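Local coordinates for protein cystathionine beta-lyases/cystathionine gamma-synthases (Corynebacterium glutamicum, PDB 5X5H) that probably catalyses the pyridoxal-phosphate-dependent joining of O-succinyl-L-homoserine and L-cysteine into L,L-cystathionine with release of succinate, a step of methionine biosynthesis, at residues T144-V149 / K175-N180; H99-N104 / T126-S131; D161-A166 / L191-H196; S81-T86 / D105-T110. One frame throughout, in Å; residues are numbered along the deposited sequence.

Contact 1: T144-V149 / K175-N180. With PLP (pyridoxal-5'-phosphate), chain B.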
loop_
_atom_site.group_PDB
_atom_site.type_symbol
_atom_site.label_atom_id
_atom_site.label_comp_id
_atom_site.label_asym_id
_atom_site.label_seq_id
_atom_site.Cartn_x
_atom_site.Cartn_y
_atom_site.Cartn_z
ATOM N N THR A 144 -3.965 26.477 36.275
ATOM C CA THR A 144 -4.183 26.402 34.781
ATOM C C THR A 144 -2.871 26.041 34.201
ATOM O O THR A 144 -1.929 26.791 34.280
ATOM C CB THR A 144 -4.675 27.702 34.236
ATOM O OG1 THR A 144 -5.948 28.002 34.893
ATOM C CG2 THR A 144 -4.973 27.542 32.679
ATOM N N LYS A 145 -2.839 24.902 33.456
ATOM C CA LYS A 145 -1.635 24.485 32.705
ATOM C C LYS A 145 -1.770 24.567 31.216
ATOM O O LYS A 145 -0.786 24.569 30.499
ATOM C CB LYS A 145 -1.295 23.034 33.111
ATOM C CG LYS A 145 -1.010 22.838 34.570
ATOM C CD LYS A 145 0.233 23.609 34.981
ATOM C CE LYS A 145 0.769 23.031 36.276
ATOM N NZ LYS A 145 -0.126 23.492 37.259
ATOM N N LEU A 146 -2.990 24.794 30.721
ATOM C CA LEU A 146 -3.255 24.702 29.271
ATOM C C LEU A 146 -4.362 25.657 28.906
ATOM O O LEU A 146 -5.456 25.604 29.511
ATOM C CB LEU A 146 -3.654 23.255 28.973
ATOM C CG LEU A 146 -3.890 22.933 27.494
ATOM C CD1 LEU A 146 -2.757 23.283 26.569
ATOM C CD2 LEU A 146 -4.239 21.422 27.441
ATOM N N ILE A 147 -4.120 26.421 27.888
ATOM C CA ILE A 147 -5.193 27.173 27.155
ATOM C C ILE A 147 -5.245 26.538 25.744
ATOM O O ILE A 147 -4.203 26.532 25.043
ATOM C CB ILE A 147 -4.870 28.655 27.071
ATOM C CG1 ILE A 147 -4.620 29.225 28.504
ATOM C CG2 ILE A 147 -5.986 29.444 26.346
ATOM C CD1 ILE A 147 -4.166 30.657 28.468
ATOM N N TRP A 148 -6.386 25.996 25.385
ATOM C CA TRP A 148 -6.595 25.283 24.132
ATOM C C TRP A 148 -7.378 26.152 23.168
ATOM O O TRP A 148 -8.548 26.504 23.485
ATOM C CB TRP A 148 -7.338 23.987 24.396
ATOM C CG TRP A 148 -7.371 23.129 23.161
ATOM C CD1 TRP A 148 -8.330 23.073 22.197
ATOM C CD2 TRP A 148 -6.345 22.205 22.802
ATOM N NE1 TRP A 148 -7.979 22.120 21.250
ATOM C CE2 TRP A 148 -6.743 21.628 21.593
ATOM C CE3 TRP A 148 -5.150 21.791 23.420
ATOM C CZ2 TRP A 148 -5.988 20.607 20.990
ATOM C CZ3 TRP A 148 -4.364 20.772 22.778
ATOM C CH2 TRP A 148 -4.833 20.201 21.592
ATOM N N VAL A 149 -6.768 26.545 22.074
ATOM C CA VAL A 149 -7.397 27.451 21.132
ATOM C C VAL A 149 -7.555 26.739 19.779
ATOM O O VAL A 149 -6.533 26.187 19.285
ATOM C CB VAL A 149 -6.584 28.746 20.994
ATOM C CG1 VAL A 149 -6.979 29.556 19.765
ATOM C CG2 VAL A 149 -6.774 29.593 22.310
ATOM N N LYS A 175 0.420 26.897 29.280
ATOM C CA LYS A 175 0.882 26.865 27.887
ATOM C C LYS A 175 -0.298 27.073 26.914
ATOM O O LYS A 175 -1.353 26.512 27.223
ATOM C CB LYS A 175 1.615 25.557 27.586
ATOM C CG LYS A 175 2.974 25.441 28.373
ATOM C CD LYS A 175 3.663 24.163 27.929
ATOM C CE LYS A 175 4.856 23.808 28.843
ATOM N NZ LYS A 175 5.722 24.958 28.997
ATOM N N LEU A 176 -0.082 27.776 25.854
ATOM C CA LEU A 176 -1.039 27.943 24.772
ATOM C C LEU A 176 -0.761 26.892 23.694
ATOM O O LEU A 176 0.363 26.904 23.119
ATOM C CB LEU A 176 -0.994 29.301 24.189
ATOM C CG LEU A 176 -1.779 29.600 22.937
ATOM C CD1 LEU A 176 -3.278 29.316 23.149
ATOM C CD2 LEU A 176 -1.454 30.967 22.370
ATOM N N VAL A 177 -1.776 26.101 23.408
ATOM C CA VAL A 177 -1.736 25.164 22.274
ATOM C C VAL A 177 -2.821 25.609 21.309
ATOM O O VAL A 177 -3.958 25.840 21.670
ATOM C CB VAL A 177 -1.903 23.737 22.650
ATOM C CG1 VAL A 177 -2.005 22.828 21.385
ATOM C CG2 VAL A 177 -0.796 23.320 23.635
ATOM N N VAL A 178 -2.400 25.740 20.024
ATOM C CA VAL A 178 -3.335 26.067 18.923
ATOM C C VAL A 178 -3.557 24.812 18.082
ATOM O O VAL A 178 -2.567 24.240 17.565
ATOM C CB VAL A 178 -2.923 27.268 18.083
ATOM C CG1 VAL A 178 -3.807 27.479 16.955
ATOM C CG2 VAL A 178 -2.822 28.534 18.971
ATOM N N ASP A 179 -4.803 24.444 17.911
ATOM C CA ASP A 179 -5.225 23.432 16.921
ATOM C C ASP A 179 -5.375 24.187 15.606
ATOM O O ASP A 179 -6.303 24.987 15.439
ATOM C CB ASP A 179 -6.457 22.742 17.397
ATOM C CG ASP A 179 -7.035 21.738 16.392
ATOM O OD1 ASP A 179 -6.658 21.775 15.186
ATOM O OD2 ASP A 179 -7.963 20.958 16.828
ATOM N N ASN A 180 -4.371 23.993 14.728
ATOM C CA ASN A 180 -4.234 24.706 13.438
ATOM C C ASN A 180 -4.754 23.904 12.264
ATOM O O ASN A 180 -4.371 24.194 11.118
ATOM C CB ASN A 180 -2.765 25.116 13.256
ATOM C CG ASN A 180 -2.527 26.187 12.284
ATOM O OD1 ASN A 180 -3.322 27.125 12.204
ATOM N ND2 ASN A 180 -1.468 26.097 11.468
HETATM N N1 PLP B . -9.390 19.134 15.446
HETATM C C2 PLP B . -10.153 19.603 14.484
HETATM C C2A PLP B . -10.231 21.086 14.345
HETATM C C3 PLP B . -10.686 18.757 13.570
HETATM O O3 PLP B . -11.467 19.192 12.523
HETATM C C4 PLP B . -10.518 17.365 13.667
HETATM C C4A PLP B . -11.131 16.472 12.668
HETATM C C5 PLP B . -9.837 16.858 14.799
HETATM C C6 PLP B . -9.281 17.802 15.645
HETATM C C5A PLP B . -9.683 15.370 15.107
HETATM O O4P PLP B . -8.745 14.724 14.182
HETATM P P PLP B . -8.936 13.202 13.782
HETATM O O1P PLP B . -10.311 13.065 13.159
HETATM O O2P PLP B . -7.757 13.050 12.841
HETATM O O3P PLP B . -8.763 12.359 15.048
HETATM O O HOH W 1 -9.503 21.041 19.018
#

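Contact 2: H99-N104 / T126-S131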
loop_
_atom_site.group_PDB
_atom_site.type_symbol
_atom_site.label_atom_id
_atom_site.label_comp_id
_atom_site.label_asym_id
_atom_site.label_seq_id
_atom_site.Cartn_x
_atom_site.Cartn_y
_atom_site.Cartn_z
ATOM N N HIS A 99 -5.841 22.356 35.503
ATOM C CA HIS A 99 -6.952 22.978 34.811
ATOM C C HIS A 99 -6.645 23.402 33.428
ATOM O O HIS A 99 -5.541 23.825 33.095
ATOM C CB HIS A 99 -7.371 24.208 35.722
ATOM C CG HIS A 99 -8.449 25.075 35.196
ATOM N ND1 HIS A 99 -8.179 26.301 34.670
ATOM C CD2 HIS A 99 -9.803 24.937 35.250
ATOM C CE1 HIS A 99 -9.328 26.863 34.333
ATOM N NE2 HIS A 99 -10.315 26.087 34.689
ATOM N N ILE A 100 -7.638 23.277 32.575
ATOM C CA ILE A 100 -7.642 23.741 31.181
ATOM C C ILE A 100 -8.653 24.891 30.912
ATOM O O ILE A 100 -9.836 24.740 31.393
ATOM C CB ILE A 100 -8.108 22.617 30.240
ATOM C CG1 ILE A 100 -7.463 21.343 30.492
ATOM C CG2 ILE A 100 -7.951 23.072 28.760
ATOM C CD1 ILE A 100 -8.143 20.204 29.767
ATOM N N VAL A 101 -8.282 25.878 30.175
ATOM C CA VAL A 101 -9.193 26.873 29.607
ATOM C C VAL A 101 -9.429 26.435 28.147
ATOM O O VAL A 101 -8.433 26.277 27.380
ATOM C CB VAL A 101 -8.648 28.272 29.690
ATOM C CG1 VAL A 101 -9.604 29.272 29.037
ATOM C CG2 VAL A 101 -8.407 28.657 31.160
ATOM N N LEU A 102 -10.687 26.237 27.754
ATOM C CA LEU A 102 -11.131 25.797 26.443
ATOM C C LEU A 102 -12.112 26.778 25.880
ATOM O O LEU A 102 -12.812 27.462 26.609
ATOM C CB LEU A 102 -11.894 24.414 26.629
ATOM C CG LEU A 102 -12.626 23.691 25.517
ATOM C CD1 LEU A 102 -11.487 23.076 24.663
ATOM C CD2 LEU A 102 -13.629 22.623 25.911
ATOM N N GLY A 103 -12.175 26.880 24.546
ATOM C CA GLY A 103 -13.149 27.716 23.924
ATOM C C GLY A 103 -14.538 27.155 23.851
ATOM O O GLY A 103 -14.820 26.004 24.183
ATOM N N ASN A 104 -15.468 28.071 23.437
ATOM C CA ASN A 104 -16.911 27.758 23.326
ATOM C C ASN A 104 -17.361 27.317 21.974
ATOM O O ASN A 104 -18.585 27.363 21.674
ATOM C CB ASN A 104 -17.886 28.935 23.848
ATOM C CG ASN A 104 -17.833 30.188 23.014
ATOM O OD1 ASN A 104 -17.214 30.276 21.963
ATOM N ND2 ASN A 104 -18.455 31.229 23.550
ATOM N N THR A 126 -12.560 25.007 32.288
ATOM C CA THR A 126 -13.514 26.134 32.166
ATOM C C THR A 126 -13.645 26.429 30.655
ATOM O O THR A 126 -12.662 26.560 29.964
ATOM C CB THR A 126 -13.013 27.353 32.899
ATOM O OG1 THR A 126 -12.942 27.022 34.275
ATOM C CG2 THR A 126 -13.963 28.581 32.795
ATOM N N VAL A 127 -14.885 26.635 30.173
ATOM C CA VAL A 127 -15.170 27.098 28.841
ATOM C C VAL A 127 -15.346 28.600 28.803
ATOM O O VAL A 127 -16.095 29.084 29.689
ATOM C CB VAL A 127 -16.415 26.419 28.240
ATOM C CG1 VAL A 127 -16.903 27.158 26.970
ATOM C CG2 VAL A 127 -16.161 24.926 28.063
ATOM N N VAL A 128 -14.773 29.278 27.816
ATOM C CA VAL A 128 -14.849 30.687 27.646
ATOM C C VAL A 128 -15.008 31.013 26.158
ATOM O O VAL A 128 -14.795 30.147 25.317
ATOM C CB VAL A 128 -13.618 31.456 28.147
ATOM C CG1 VAL A 128 -13.318 31.124 29.617
ATOM C CG2 VAL A 128 -12.367 31.159 27.347
ATOM N N ASP A 129 -15.370 32.199 25.864
ATOM C CA ASP A 129 -15.260 32.700 24.499
ATOM C C ASP A 129 -13.887 33.209 24.276
ATOM O O ASP A 129 -13.494 34.280 24.688
ATOM C CB ASP A 129 -16.363 33.754 24.263
ATOM C CG ASP A 129 -16.326 34.341 22.842
ATOM O OD1 ASP A 129 -15.473 33.961 21.992
ATOM O OD2 ASP A 129 -17.228 35.198 22.592
ATOM N N THR A 130 -13.046 32.403 23.570
ATOM C CA THR A 130 -11.651 32.803 23.359
ATOM C C THR A 130 -11.373 33.968 22.446
ATOM O O THR A 130 -10.272 34.533 22.451
ATOM C CB THR A 130 -10.664 31.649 22.975
ATOM O OG1 THR A 130 -11.136 31.086 21.771
ATOM C CG2 THR A 130 -10.659 30.547 23.971
ATOM N N SER A 131 -12.424 34.407 21.697
ATOM C CA SER A 131 -12.360 35.632 20.945
ATOM C C SER A 131 -12.374 36.881 21.810
ATOM O O SER A 131 -12.090 37.956 21.308
ATOM C CB SER A 131 -13.547 35.673 20.046
ATOM O OG SER A 131 -13.663 34.537 19.138
HETATM O O HOH W 2 -14.332 30.449 21.684
#

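Contact 3: D161-A166 / L191-H196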
loop_
_atom_site.group_PDB
_atom_site.type_symbol
_atom_site.label_atom_id
_atom_site.label_comp_id
_atom_site.label_asym_id
_atom_site.label_seq_id
_atom_site.Cartn_x
_atom_site.Cartn_y
_atom_site.Cartn_z
ATOM N N ASP A 161 -7.345 35.837 18.721
ATOM C CA ASP A 161 -6.134 36.549 18.532
ATOM C C ASP A 161 -5.009 35.804 19.239
ATOM O O ASP A 161 -4.853 35.859 20.461
ATOM C CB ASP A 161 -6.288 37.993 19.114
ATOM C CG ASP A 161 -5.140 38.873 18.818
ATOM O OD1 ASP A 161 -3.969 38.470 18.716
ATOM O OD2 ASP A 161 -5.410 40.167 18.765
ATOM N N ILE A 162 -4.257 35.032 18.412
ATOM C CA ILE A 162 -3.260 34.114 19.016
ATOM C C ILE A 162 -2.201 34.884 19.849
ATOM O O ILE A 162 -1.878 34.450 20.957
ATOM C CB ILE A 162 -2.591 33.271 17.915
ATOM C CG1 ILE A 162 -3.603 32.349 17.259
ATOM C CG2 ILE A 162 -1.487 32.393 18.507
ATOM C CD1 ILE A 162 -3.192 31.809 15.903
ATOM N N GLU A 163 -1.671 35.955 19.303
ATOM C CA GLU A 163 -0.575 36.716 19.941
ATOM C C GLU A 163 -1.127 37.272 21.255
ATOM O O GLU A 163 -0.444 37.248 22.278
ATOM C CB GLU A 163 -0.080 37.807 18.995
ATOM C CG GLU A 163 1.125 38.541 19.585
ATOM C CD GLU A 163 1.665 39.622 18.667
ATOM O OE1 GLU A 163 1.286 39.687 17.478
ATOM O OE2 GLU A 163 2.536 40.358 19.122
ATOM N N ALA A 164 -2.359 37.783 21.248
ATOM C CA ALA A 164 -2.890 38.331 22.441
ATOM C C ALA A 164 -3.101 37.322 23.551
ATOM O O ALA A 164 -2.830 37.598 24.706
ATOM C CB ALA A 164 -4.191 39.039 22.190
ATOM N N VAL A 165 -3.625 36.121 23.232
ATOM C CA VAL A 165 -3.767 35.106 24.171
ATOM C C VAL A 165 -2.436 34.559 24.635
ATOM O O VAL A 165 -2.308 34.314 25.821
ATOM C CB VAL A 165 -4.718 33.972 23.616
ATOM C CG1 VAL A 165 -4.656 32.756 24.470
ATOM C CG2 VAL A 165 -6.130 34.530 23.375
ATOM N N ALA A 166 -1.458 34.446 23.734
ATOM C CA ALA A 166 -0.110 34.022 24.183
ATOM C C ALA A 166 0.471 34.965 25.243
ATOM O O ALA A 166 1.061 34.482 26.200
ATOM C CB ALA A 166 0.807 33.941 23.025
ATOM N N LEU A 191 3.093 29.217 16.071
ATOM C CA LEU A 191 4.350 29.347 16.854
ATOM C C LEU A 191 4.954 30.701 16.676
ATOM O O LEU A 191 5.556 31.191 17.636
ATOM C CB LEU A 191 5.343 28.237 16.541
ATOM C CG LEU A 191 4.935 26.814 16.753
ATOM C CD1 LEU A 191 6.017 25.893 16.174
ATOM C CD2 LEU A 191 4.542 26.524 18.168
ATOM N N LYS A 192 4.769 31.289 15.528
ATOM C CA LYS A 192 5.388 32.648 15.243
ATOM C C LYS A 192 4.616 33.729 16.009
ATOM O O LYS A 192 5.113 34.892 16.120
ATOM C CB LYS A 192 5.397 32.896 13.764
ATOM C CG LYS A 192 6.224 31.809 13.021
ATOM C CD LYS A 192 6.491 32.158 11.611
ATOM C CE LYS A 192 7.241 31.046 10.939
ATOM N NZ LYS A 192 7.414 31.472 9.531
ATOM N N LEU A 193 3.477 33.405 16.593
ATOM C CA LEU A 193 2.679 34.390 17.333
ATOM C C LEU A 193 2.681 34.064 18.784
ATOM O O LEU A 193 1.909 34.655 19.525
ATOM C CB LEU A 193 1.301 34.414 16.743
ATOM C CG LEU A 193 1.085 34.695 15.286
ATOM C CD1 LEU A 193 -0.342 34.445 14.814
ATOM C CD2 LEU A 193 1.531 36.088 14.950
ATOM N N GLY A 194 3.467 33.097 19.260
ATOM C CA GLY A 194 3.610 32.821 20.605
ATOM C C GLY A 194 3.008 31.595 21.199
ATOM O O GLY A 194 3.140 31.275 22.388
ATOM N N ALA A 195 2.325 30.770 20.367
ATOM C CA ALA A 195 1.878 29.512 20.865
ATOM C C ALA A 195 3.053 28.591 21.304
ATOM O O ALA A 195 4.137 28.671 20.705
ATOM C CB ALA A 195 1.128 28.799 19.730
ATOM N N HIS A 196 2.844 27.765 22.290
ATOM C CA HIS A 196 3.872 26.822 22.794
ATOM C C HIS A 196 3.961 25.565 21.927
ATOM O O HIS A 196 5.060 24.976 21.768
ATOM C CB HIS A 196 3.701 26.469 24.254
ATOM C CG HIS A 196 3.795 27.663 25.143
ATOM N ND1 HIS A 196 2.706 28.450 25.479
ATOM C CD2 HIS A 196 4.875 28.195 25.785
ATOM C CE1 HIS A 196 3.127 29.454 26.268
ATOM N NE2 HIS A 196 4.432 29.300 26.480
#

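Contact 4: S81-T86 / D105-T110. With PLP (pyridoxal-5'-phosphate), chain B.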
loop_
_atom_site.group_PDB
_atom_site.type_symbol
_atom_site.label_atom_id
_atom_site.label_comp_id
_atom_site.label_asym_id
_atom_site.label_seq_id
_atom_site.Cartn_x
_atom_site.Cartn_y
_atom_site.Cartn_z
ATOM N N SER A 81 -3.936 9.693 14.841
ATOM C CA SER A 81 -5.108 10.531 14.530
ATOM C C SER A 81 -4.850 11.844 15.212
ATOM O O SER A 81 -4.036 12.002 16.113
ATOM C CB SER A 81 -6.431 9.866 14.945
ATOM O OG SER A 81 -6.439 9.806 16.411
ATOM N N GLY A 82 -5.621 12.842 14.792
ATOM C CA GLY A 82 -5.691 14.143 15.493
ATOM C C GLY A 82 -6.108 13.970 16.948
ATOM O O GLY A 82 -5.487 14.578 17.873
ATOM N N MET A 83 -7.112 13.146 17.195
ATOM C CA MET A 83 -7.493 12.857 18.545
ATOM C C MET A 83 -6.449 12.243 19.369
ATOM O O MET A 83 -6.249 12.565 20.548
ATOM C CB MET A 83 -8.725 11.981 18.587
ATOM C CG MET A 83 -10.024 12.681 18.196
ATOM S SD MET A 83 -10.393 14.242 19.052
ATOM C CE MET A 83 -9.953 13.816 20.721
ATOM N N ALA A 84 -5.670 11.307 18.817
ATOM C CA ALA A 84 -4.626 10.669 19.643
ATOM C C ALA A 84 -3.525 11.620 19.939
ATOM O O ALA A 84 -2.911 11.609 21.037
ATOM C CB ALA A 84 -4.005 9.478 18.901
ATOM N N ALA A 85 -3.193 12.513 18.991
ATOM C CA ALA A 85 -2.194 13.570 19.201
ATOM C C ALA A 85 -2.662 14.488 20.345
ATOM O O ALA A 85 -1.884 14.936 21.182
ATOM C CB ALA A 85 -1.994 14.340 17.901
ATOM N N THR A 86 -3.966 14.825 20.337
ATOM C CA THR A 86 -4.558 15.712 21.387
ATOM C C THR A 86 -4.426 14.985 22.723
ATOM O O THR A 86 -4.002 15.598 23.724
ATOM C CB THR A 86 -6.023 16.001 21.056
ATOM O OG1 THR A 86 -6.105 16.734 19.795
ATOM C CG2 THR A 86 -6.716 16.845 22.117
ATOM N N ASP A 105 -16.432 27.062 21.058
ATOM C CA ASP A 105 -16.780 26.499 19.753
ATOM C C ASP A 105 -15.601 25.665 19.390
ATOM O O ASP A 105 -14.475 26.237 19.302
ATOM C CB ASP A 105 -17.075 27.585 18.663
ATOM C CG ASP A 105 -17.820 26.960 17.401
ATOM O OD1 ASP A 105 -19.005 26.503 17.524
ATOM O OD2 ASP A 105 -17.265 26.863 16.311
ATOM N N ALA A 106 -15.788 24.383 19.225
ATOM C CA ALA A 106 -14.586 23.505 19.119
ATOM C C ALA A 106 -15.023 22.183 18.660
ATOM O O ALA A 106 -16.222 21.800 18.795
ATOM C CB ALA A 106 -13.852 23.366 20.472
ATOM N N TYR A 107 -14.085 21.429 18.136
ATOM C CA TYR A 107 -14.360 20.181 17.653
ATOM C C TYR A 107 -14.945 19.371 18.867
ATOM O O TYR A 107 -14.405 19.314 20.009
ATOM C CB TYR A 107 -13.066 19.502 17.020
ATOM C CG TYR A 107 -13.330 18.181 16.588
ATOM C CD1 TYR A 107 -14.379 17.856 15.668
ATOM C CD2 TYR A 107 -12.610 17.071 17.035
ATOM C CE1 TYR A 107 -14.734 16.561 15.271
ATOM C CE2 TYR A 107 -12.921 15.838 16.637
ATOM C CZ TYR A 107 -13.941 15.483 15.732
ATOM O OH TYR A 107 -14.307 14.181 15.409
ATOM N N GLY A 108 -16.057 18.766 18.523
ATOM C CA GLY A 108 -16.833 17.982 19.519
ATOM C C GLY A 108 -15.962 16.869 20.120
ATOM O O GLY A 108 -16.065 16.590 21.313
ATOM N N GLY A 109 -15.035 16.310 19.317
ATOM C CA GLY A 109 -14.179 15.292 19.862
ATOM C C GLY A 109 -13.177 15.787 20.946
ATOM O O GLY A 109 -12.930 15.099 21.902
ATOM N N THR A 110 -12.641 16.986 20.807
ATOM C CA THR A 110 -11.810 17.616 21.773
ATOM C C THR A 110 -12.558 17.802 23.142
ATOM O O THR A 110 -12.075 17.482 24.229
ATOM C CB THR A 110 -11.201 18.936 21.315
ATOM O OG1 THR A 110 -10.583 18.716 20.031
ATOM C CG2 THR A 110 -10.265 19.460 22.302
HETATM N N1 PLP B . -9.390 19.134 15.446
HETATM C C2 PLP B . -10.153 19.603 14.484
HETATM C C2A PLP B . -10.231 21.086 14.345
HETATM C C3 PLP B . -10.686 18.757 13.570
HETATM O O3 PLP B . -11.467 19.192 12.523
HETATM C C4 PLP B . -10.518 17.365 13.667
HETATM C C4A PLP B . -11.131 16.472 12.668
HETATM C C5 PLP B . -9.837 16.858 14.799
HETATM C C6 PLP B . -9.281 17.802 15.645
HETATM C C5A PLP B . -9.683 15.370 15.107
HETATM O O4P PLP B . -8.745 14.724 14.182
HETATM P P PLP B . -8.936 13.202 13.782
HETATM O O1P PLP B . -10.311 13.065 13.159
HETATM O O2P PLP B . -7.757 13.050 12.841
HETATM O O3P PLP B . -8.763 12.359 15.048
HETATM O O HOH W 3 -8.746 16.923 19.078
#

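Contact 1: T144-V149 / K175-N180
The indole of Trp-148 meets Val-177 obliquely, CZ3 lying 3.4 Å from Val-177 CG1, while in the plane of the ring, at its NE1 edge, sits a water. That water accepts from NE1 and donates to Asp-179 OD2; ring and carboxylate planes stand 76° apart, and the rings of Trp-148 and Phe-90, from helix 82-93, meet edge-to-face. The frame is a pair of parallel strands, 144-149 and 175-179, joined by a beta-alpha-beta crossover through helix 162-167 within the seven-stranded mixed sheet of the PLP-binding domain. Five backbone bonds zip them together, alternating in direction from Lys-175 N to Lys-145 O through to Asp-179 N to Val-149 O.

Trp-148 shares its face of the sheet with Leu-146 and Val-177. Leu-146 has CG anti to its own N (chi1 -176°), and its CD1 closes to 3.5 Å from Val-177 CG2, so the two branches of the valine are divided between leucine and indole. On the other face Leu-176 CD1 wedges between the side chains of Ile-147 and Val-149, nearer the latter at 3.6 Å from Val-149 CG2.

Beyond the last bridge Asp-179 turns to the cofactor, where a carboxylate would be expected to favour a protonated pyridine nitrogen. Thr-181 OG1 bonds OD1, and Asp-179 OD2, which also takes the water, lies 2.7 Å from PLP N1.

Contact 2: H99-N104 / T126-S131
Strands 99-103 and 126-128 run parallel, their directions 32° apart, with Val-101 set against Thr-126 and Leu-102 against Val-127. Three backbone bonds fasten them: Thr-126 N to Ile-100 O, Leu-102 N to Thr-126 O and Val-128 N to Leu-102 O. The CA hydrogen of Val-127 adds a contact to Leu-102 O.

At the start of the pair His-99 reaches across, and its NE2 meets Thr-126 OG1 at 2.8 Å in a nearly straight hydrogen bond. The hydroxyl lies at the edge of the imidazole, in its plane. ND1 is bonded to Thr-144 OG1, so the ring is gripped through both nitrogens and its rotation is fixed. Farther along, Val-101 CG1 touches Val-128 CG2 at 3.7 Å, a methyl that chi1 -55° places between the backbone N and carbonyl carbon of Val-128. On the other face Leu-102 and Val-127 run alongside each other in the same direction, with CD2 of the leucine 4.0 Å from CG2 of the valine.

Past the strands, the amide of Asn-104 meets the loop after strand 124-128, ND2 resting 3.4 Å from Asp-129 CB. A water accepts from both Asn-104 N and Thr-130 N and so links the two segments, while Asp-129 OD1 takes Ser-131 N in an Asx turn.

This beta-alpha-beta unit forms one margin of the seven-stranded sheet: strand 144-150 lies beyond 99-103, helix 108-118 packs on Leu-102, and helix 133-139 lies against Val-128.

Contact 3: D161-A166 / L191-H196
Leu-193 lays its side chain across Ile-162 at about a right angle, with its CB 3.9 Å from Ile-162 CG2 and its CD1 4.0 Å from both CB and CD1 of the isoleucine. Chi1 of -57° sets CG of the leucine anti to its carbonyl carbon and brings CD1 up to Ile-162. The other contacts are made to the backbone carbonyls of Leu-193 and Gly-194. Leu-193 O faces the first turn of the helix and accepts a CA-H...O contact in which Glu-163 CA lies 3.3 Å from Leu-193 O. The CB and CG of that glutamate are close by. One turn on, Ala-166 points its methyl at the following peptide, CB lying 3.6 Å from Gly-194 O. No conventional hydrogen bond crosses the gap.

Gly-194, with a positive phi of 108° that glycine adopts easily, carries the chain out of the 3-10 segment and passes close to the methyl of Ala-166. The helix start is fixed separately: Asp-161 is the N-cap, and its OD1 accepts from Ala-164 N at 3.1 Å from above the carboxylate plane, while OD2 makes a salt bridge with Lys-297.

Leu-176 of strand 175-179 packs against Ala-166, and the backbone of His-196 pairs with that same strand residue. Leu-191, in the 3-10 segment, belongs to a magnesium site with Glu-71. The arrangement is that of an alpha/beta PLP-binding domain, where a crossover helix, 162-167, packs against the loop leading into the next strand of the sheet, 197-201.

Contact 4: S81-T86 / D105-T110
Met-83 brings its sulfur to the edge of the Tyr-107 ring, SD lying 3.8 Å from Tyr-107 CE2 and practically in the ring plane, 85° off the normal: a Met-aromatic contact. Bends at chi2 (-51°) and chi3 (-43°) curl the thioether toward the neighbouring helix start, where CE touches Gly-109 O at 3.5 Å.

The tyrosine is sandwiched. Gly-109 N lies over one face, offset toward the rim, and PLP over the other, with C4 above the ring centre and Tyr-107 CD2 3.6 Å from PLP C5. Its hydroxyl is bonded to Arg-54 of the second subunit. Thr-86 and Thr-110 meet through a water that donates to both hydroxyls; Thr-86 OG1 in turn donates to Gly-82 O.

The phosphate is held at the N terminus of helix 82-93, where Gly-82 N gives a bond to O2P and Met-83 N one of 2.8 Å to PLP O3P. The helix dipole would probably favour the negative charge, and Ser-81 caps the same end through OG to Ala-84 N.

The starts of helices 82-93 and 108-118 meet here, with Leu-113 packing on Met-83, Trp-148 of strand 144-150 touching both threonines, and Leu-199 of strand 197-201 lying against Thr-86.

How the contacts relate
From the N terminus, contact 4 opens first at 81-86, and contact 2 opens at 99-104 before 105-110 closes contact 4. The two therefore cross, their segments abutting in sequence at Asn-104 and Asp-105, until 126-131 closes contact 2. Contacts 1 and 3 cross in the same manner: 144-149, 161-166, 175-180, 191-196. Each of contacts 1 and 2 closes a beta-alpha-beta unit, and the two units are sewn into one sheet where Trp-148 N meets Val-101 O. Contact 3 ties the crossover helix of contact 1 to the chain entering strand 197-201. Contacts 1 and 4 reach the same PLP, contact 1 at the pyridine nitrogen, contact 4 at the phosphate and one ring face.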